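PDB 4YLM: pyoverdine biosynthesis protein PvcB, which catalyses the iron- and 2-oxoglutarate-dependent oxidation of tyrosine isonitrile in the biosynthesis of paerucumarin. Local coordinates for residues 111-116 against 258-263; 122-127 against 251-256. One frame throughout, in Å; residues are numbered along the deposited sequence.

Contact 1 of 2, residues 111-116 against 258-263; sequences LHWDGM and TLLHGR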
loop_
_atom_site.group_PDB
_atom_site.type_symbol
_atom_site.label_atom_id
_atom_site.label_comp_id
_atom_site.label_asym_id
_atom_site.label_seq_id
_atom_site.Cartn_x
_atom_site.Cartn_y
_atom_site.Cartn_z
ATOM N N LEU A 111 -6.569 -19.868 -24.871
ATOM C CA LEU A 111 -6.350 -19.444 -23.491
ATOM C C LEU A 111 -5.401 -20.388 -22.754
ATOM O O LEU A 111 -5.498 -21.603 -22.879
ATOM C CB LEU A 111 -7.689 -19.349 -22.755
ATOM C CG LEU A 111 -8.616 -18.241 -23.260
ATOM C CD1 LEU A 111 -9.972 -18.296 -22.551
ATOM C CD2 LEU A 111 -7.957 -16.864 -23.064
ATOM N N HIS A 112 -4.463 -19.819 -22.000
ATOM C CA HIS A 112 -3.552 -20.621 -21.189
ATOM C C HIS A 112 -2.932 -19.725 -20.111
ATOM O O HIS A 112 -3.320 -18.568 -19.971
ATOM C CB HIS A 112 -2.465 -21.279 -22.061
ATOM C CG HIS A 112 -1.562 -20.302 -22.747
ATOM N ND1 HIS A 112 -1.986 -19.494 -23.779
ATOM C CD2 HIS A 112 -0.258 -19.996 -22.540
ATOM C CE1 HIS A 112 -0.986 -18.723 -24.172
ATOM N NE2 HIS A 112 0.074 -19.007 -23.435
ATOM N N TRP A 113 -1.994 -20.262 -19.340
ATOM C CA TRP A 113 -1.249 -19.433 -18.394
ATOM C C TRP A 113 0.254 -19.585 -18.595
ATOM O O TRP A 113 0.709 -20.589 -19.141
ATOM C CB TRP A 113 -1.661 -19.725 -16.944
ATOM C CG TRP A 113 -1.240 -21.052 -16.330
ATOM C CD1 TRP A 113 -0.221 -21.247 -15.438
ATOM C CD2 TRP A 113 -1.874 -22.331 -16.493
ATOM N NE1 TRP A 113 -0.164 -22.567 -15.060
ATOM C CE2 TRP A 113 -1.164 -23.255 -15.695
ATOM C CE3 TRP A 113 -2.956 -22.790 -17.255
ATOM C CZ2 TRP A 113 -1.506 -24.613 -15.629
ATOM C CZ3 TRP A 113 -3.295 -24.132 -17.190
ATOM C CH2 TRP A 113 -2.575 -25.030 -16.381
ATOM N N ASP A 114 1.017 -18.584 -18.172
ATOM C CA ASP A 114 2.472 -18.624 -18.301
ATOM C C ASP A 114 3.076 -19.463 -17.194
ATOM O O ASP A 114 2.601 -19.439 -16.046
ATOM C CB ASP A 114 3.078 -17.212 -18.265
ATOM C CG ASP A 114 2.964 -16.497 -19.590
ATOM O OD1 ASP A 114 2.454 -17.119 -20.552
ATOM O OD2 ASP A 114 3.390 -15.322 -19.678
ATOM N N GLY A 115 4.118 -20.211 -17.543
ATOM C CA GLY A 115 4.845 -21.000 -16.569
ATOM C C GLY A 115 4.355 -22.425 -16.387
ATOM O O GLY A 115 4.839 -23.138 -15.512
ATOM N N MET A 116 3.390 -22.838 -17.204
ATOM C CA MET A 116 2.800 -24.175 -17.106
ATOM C C MET A 116 3.849 -25.282 -17.030
ATOM O O MET A 116 3.686 -26.259 -16.295
ATOM C CB MET A 116 1.939 -24.464 -18.332
ATOM C CG MET A 116 0.749 -23.561 -18.534
ATOM S SD MET A 116 -0.076 -24.031 -20.074
ATOM C CE MET A 116 -0.206 -25.809 -19.803
ATOM N N THR A 258 -4.416 -15.568 -11.807
ATOM C CA THR A 258 -5.875 -15.489 -11.811
ATOM C C THR A 258 -6.441 -15.513 -13.234
ATOM O O THR A 258 -7.475 -16.128 -13.486
ATOM C CB THR A 258 -6.348 -14.192 -11.125
ATOM O OG1 THR A 258 -5.867 -14.177 -9.774
ATOM C CG2 THR A 258 -7.886 -14.107 -11.106
ATOM N N LEU A 259 -5.778 -14.818 -14.153
ATOM C CA LEU A 259 -6.252 -14.757 -15.530
ATOM C C LEU A 259 -5.724 -15.924 -16.346
ATOM O O LEU A 259 -4.778 -16.604 -15.941
ATOM C CB LEU A 259 -5.768 -13.479 -16.218
ATOM C CG LEU A 259 -6.046 -12.156 -15.509
ATOM C CD1 LEU A 259 -5.395 -11.039 -16.311
ATOM C CD2 LEU A 259 -7.555 -11.942 -15.383
ATOM N N LEU A 260 -6.356 -16.141 -17.494
ATOM C CA LEU A 260 -5.761 -16.897 -18.593
ATOM C C LEU A 260 -5.643 -15.892 -19.710
ATOM O O LEU A 260 -6.359 -14.890 -19.725
ATOM C CB LEU A 260 -6.663 -18.056 -19.029
ATOM C CG LEU A 260 -6.954 -19.091 -17.942
ATOM C CD1 LEU A 260 -7.989 -20.134 -18.406
ATOM C CD2 LEU A 260 -5.660 -19.762 -17.482
ATOM N N HIS A 261 -4.746 -16.138 -20.655
ATOM C CA HIS A 261 -4.549 -15.175 -21.715
ATOM C C HIS A 261 -4.313 -15.891 -23.034
ATOM O O HIS A 261 -3.983 -17.075 -23.069
ATOM C CB HIS A 261 -3.352 -14.280 -21.385
ATOM C CG HIS A 261 -2.044 -15.000 -21.439
ATOM N ND1 HIS A 261 -1.210 -14.944 -22.535
ATOM C CD2 HIS A 261 -1.440 -15.820 -20.546
ATOM C CE1 HIS A 261 -0.141 -15.687 -22.311
ATOM N NE2 HIS A 261 -0.252 -16.227 -21.110
ATOM N N GLY A 262 -4.485 -15.168 -24.123
ATOM C CA GLY A 262 -4.272 -15.761 -25.425
ATOM C C GLY A 262 -4.236 -14.674 -26.453
ATOM O O GLY A 262 -3.813 -13.554 -26.158
ATOM N N ARG A 263 -4.703 -14.994 -27.656
ATOM C CA ARG A 263 -4.652 -14.038 -28.744
ATOM C C ARG A 263 -5.696 -14.294 -29.828
ATOM O O ARG A 263 -5.860 -15.409 -30.324
ATOM C CB ARG A 263 -3.266 -14.010 -29.378
ATOM C CG ARG A 263 -3.108 -12.851 -30.345
ATOM C CD ARG A 263 -1.811 -12.935 -31.120
ATOM N NE ARG A 263 -1.687 -11.801 -32.029
ATOM C CZ ARG A 263 -0.569 -11.480 -32.669
ATOM N NH1 ARG A 263 0.523 -12.215 -32.493
ATOM N NH2 ARG A 263 -0.541 -10.426 -33.479
#
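His112 and His261 both carry CG between the backbone N and the carbonyl carbon (chi1 63° in His112); their side chains leave a short antiparallel bridge on the same face, and the shared torsion turns each ring toward the other. The rings meet at a slant, planes 47° apart, each imidazole reaching over a face of the other, with His112 NE2 3.5 Å from His261 CE1. Beneath them the two histidines form a hydrogen-bonded pair, His112 N to His261 O at 3.0 Å and His261 N to His112 O at 2.9 Å. Asp114 comes to the edge of the His261 ring, its carboxylate almost perpendicular to the imidazole (87°). His261 NE2 donates to Asp114 OD1 at 2.9 Å, a bent bond that meets the oxygen from well above the carboxylate plane. The other oxygen, OD2, accepts from Gln125 and is also bonded to His278, so the carboxylate is held from several directions. His112 ND1, in turn, is bonded to Pro110 O, which would restrain the rotation of that ring. Away from the polar cluster, Leu260 packs its CB 4.1 Å from Leu111 CB and its CD2 4.0 Å from Trp113 CB, while Leu235 of helix 224-235 touches both leucines. His112, Asp114 and His261 are the assigned iron ligands, the two-histidine, one-carboxylate facial triad of this oxygenase family. His261 NE2 and Asp114 OD1, bonded directly to each other here, would probably face the iron, and their bond would be expected to give way to coordination.

Contact 2 of 2, residues 122-127 against 251-256; sequences PEFQVF and LVIADN
Asn256 turns its side chain across to Pro122, CG anti to the backbone N (chi1 -179°), and its ND2 donates to Pro122 O at 3.0 Å, nearly in the plane of the amide. Asn256 N adds a bond to Glu123 O, so one residue grips two successive carbonyls where the chain turns a corner; its OD1 accepts from Asp114 N. Gln125 and Ala254, a hydrogen-bonded pair, project on one face, Gln125 OE1 3.3 Å from Ala254 CB while NE2 goes on to Asp114. Phe127 and Val252, likewise hydrogen-bonded, share that face. The other carries the non-hydrogen-bonded pairs Phe124-Asp255 and Val126-Ile253. The Phe124 ring has Glu123 CG over one side, Ala254 O at its edge and Ile253 CG2 4.2 Å from Phe124 CD1. Farther along, the Val126 and Leu251 side chains meet at a slant, Val126 CG1 3.9 Å from Leu251 CD1. A water donates to both Glu123 OE2 and Asp255 OD1, bridging carboxylates that also bond Arg53 and Thr258 respectively. Glu123 and Phe124 both face Ile279 on strand 272-286, a classic beta bulge. Strands 124-127 and 251-255 run antiparallel in the main sheet of the double-stranded beta-helix (jelly roll) of TfdA-family oxygenases, with Gln125 and Asn256 reaching the iron-binding loop.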
loop_
_atom_site.group_PDB
_atom_site.type_symbol
_atom_site.label_atom_id
_atom_site.label_comp_id
_atom_site.label_asym_id
_atom_site.label_seq_id
_atom_site.Cartn_x
_atom_site.Cartn_y
_atom_site.Cartn_z
ATOM N N PRO A 122 5.443 -17.396 -12.735
ATOM C CA PRO A 122 5.482 -15.964 -12.420
ATOM C C PRO A 122 4.116 -15.474 -11.952
ATOM O O PRO A 122 3.110 -15.964 -12.451
ATOM C CB PRO A 122 5.823 -15.324 -13.762
ATOM C CG PRO A 122 5.239 -16.271 -14.777
ATOM C CD PRO A 122 5.407 -17.653 -14.187
ATOM N N GLU A 123 4.076 -14.521 -11.018
ATOM C CA GLU A 123 2.789 -13.947 -10.624
ATOM C C GLU A 123 2.266 -12.955 -11.662
ATOM O O GLU A 123 1.077 -12.947 -11.969
ATOM C CB GLU A 123 2.848 -13.291 -9.228
ATOM C CG GLU A 123 1.501 -12.669 -8.809
ATOM C CD GLU A 123 1.440 -12.273 -7.334
ATOM O OE1 GLU A 123 2.506 -12.191 -6.686
ATOM O OE2 GLU A 123 0.318 -12.044 -6.828
ATOM N N PHE A 124 3.151 -12.117 -12.198
ATOM C CA PHE A 124 2.745 -11.066 -13.125
ATOM C C PHE A 124 3.460 -11.142 -14.466
ATOM O O PHE A 124 4.650 -11.508 -14.541
ATOM C CB PHE A 124 3.049 -9.669 -12.550
ATOM C CG PHE A 124 2.391 -9.383 -11.219
ATOM C CD1 PHE A 124 1.006 -9.263 -11.115
ATOM C CD2 PHE A 124 3.164 -9.219 -10.076
ATOM C CE1 PHE A 124 0.400 -8.990 -9.867
ATOM C CE2 PHE A 124 2.571 -8.947 -8.832
ATOM C CZ PHE A 124 1.193 -8.834 -8.733
ATOM N N GLN A 125 2.734 -10.743 -15.511
ATOM C CA GLN A 125 3.330 -10.336 -16.780
ATOM C C GLN A 125 3.302 -8.805 -16.817
ATOM O O GLN A 125 2.281 -8.195 -16.513
ATOM C CB GLN A 125 2.516 -10.878 -17.970
ATOM C CG GLN A 125 2.303 -12.393 -17.998
ATOM C CD GLN A 125 1.018 -12.778 -18.733
ATOM O OE1 GLN A 125 -0.035 -12.181 -18.512
ATOM N NE2 GLN A 125 1.108 -13.755 -19.622
ATOM N N VAL A 126 4.430 -8.185 -17.154
ATOM C CA VAL A 126 4.477 -6.756 -17.403
ATOM C C VAL A 126 4.776 -6.577 -18.893
ATOM O O VAL A 126 5.812 -7.030 -19.381
ATOM C CB VAL A 126 5.564 -6.062 -16.560
ATOM C CG1 VAL A 126 5.672 -4.582 -16.929
ATOM C CG2 VAL A 126 5.246 -6.219 -15.062
ATOM N N PHE A 127 3.852 -5.951 -19.615
ATOM C CA PHE A 127 4.019 -5.716 -21.051
ATOM C C PHE A 127 4.194 -4.229 -21.301
ATOM O O PHE A 127 3.363 -3.433 -20.885
ATOM C CB PHE A 127 2.773 -6.136 -21.838
ATOM C CG PHE A 127 2.483 -7.610 -21.832
ATOM C CD1 PHE A 127 3.050 -8.451 -22.778
ATOM C CD2 PHE A 127 1.582 -8.146 -20.926
ATOM C CE1 PHE A 127 2.749 -9.820 -22.798
ATOM C CE2 PHE A 127 1.281 -9.502 -20.933
ATOM C CZ PHE A 127 1.858 -10.341 -21.880
ATOM N N LEU A 251 1.393 0.424 -20.809
ATOM C CA LEU A 251 2.046 -0.519 -19.915
ATOM C C LEU A 251 0.933 -1.349 -19.309
ATOM O O LEU A 251 0.007 -0.800 -18.720
ATOM C CB LEU A 251 2.843 0.210 -18.819
ATOM C CG LEU A 251 3.669 -0.734 -17.920
ATOM C CD1 LEU A 251 4.913 -1.220 -18.669
ATOM C CD2 LEU A 251 4.079 -0.053 -16.628
ATOM N N VAL A 252 1.009 -2.663 -19.479
ATOM C CA VAL A 252 -0.023 -3.553 -19.002
ATOM C C VAL A 252 0.588 -4.493 -17.977
ATOM O O VAL A 252 1.677 -5.039 -18.181
ATOM C CB VAL A 252 -0.668 -4.359 -20.169
ATOM C CG1 VAL A 252 -1.502 -5.532 -19.648
ATOM C CG2 VAL A 252 -1.498 -3.426 -21.061
ATOM N N ILE A 253 -0.106 -4.652 -16.861
ATOM C CA ILE A 253 0.340 -5.555 -15.817
ATOM C C ILE A 253 -0.787 -6.536 -15.586
ATOM O O ILE A 253 -1.876 -6.127 -15.214
ATOM C CB ILE A 253 0.609 -4.784 -14.509
ATOM C CG1 ILE A 253 1.689 -3.711 -14.737
ATOM C CG2 ILE A 253 1.006 -5.759 -13.403
ATOM C CD1 ILE A 253 1.789 -2.694 -13.580
ATOM N N ALA A 254 -0.518 -7.824 -15.804
ATOM C CA ALA A 254 -1.537 -8.866 -15.748
ATOM C C ALA A 254 -1.241 -9.845 -14.619
ATOM O O ALA A 254 -0.085 -10.224 -14.412
ATOM C CB ALA A 254 -1.595 -9.620 -17.113
ATOM N N ASP A 255 -2.287 -10.233 -13.891
ATOM C CA ASP A 255 -2.218 -11.223 -12.818
ATOM C C ASP A 255 -2.289 -12.619 -13.438
ATOM O O ASP A 255 -3.377 -13.157 -13.665
ATOM C CB ASP A 255 -3.393 -10.988 -11.836
ATOM C CG ASP A 255 -3.455 -11.997 -10.700
ATOM O OD1 ASP A 255 -2.551 -12.854 -10.567
ATOM O OD2 ASP A 255 -4.441 -11.922 -9.911
ATOM N N ASN A 256 -1.119 -13.192 -13.718
ATOM C CA ASN A 256 -1.012 -14.511 -14.339
ATOM C C ASN A 256 -1.549 -15.657 -13.471
ATOM O O ASN A 256 -1.779 -16.751 -13.978
ATOM C CB ASN A 256 0.455 -14.777 -14.723
ATOM C CG ASN A 256 0.654 -16.122 -15.401
ATOM O OD1 ASN A 256 0.123 -16.383 -16.494
ATOM N ND2 ASN A 256 1.447 -16.976 -14.768
HETATM O O HOH W 1 -2.050 -13.081 -7.869
#

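Overall arrangement
The centres of the two contacts lie about 11 Å apart, each about 6 Å from the centre of the chain. In sequence contact 2 is nested inside contact 1: 111-116 leads into strand 120-131, and strand 251-255 is followed directly by strand 259-263. Contact 1 joins a loop to strand 259-263, an outer strand of the three-stranded sheet with 141-145 and 241-244, whereas contact 2 lies within the large mixed sheet. The metal site sits where the two sheets meet: Asp114 is held from the large-sheet side, and the two histidines are tied together by the bridge to the smaller sheet.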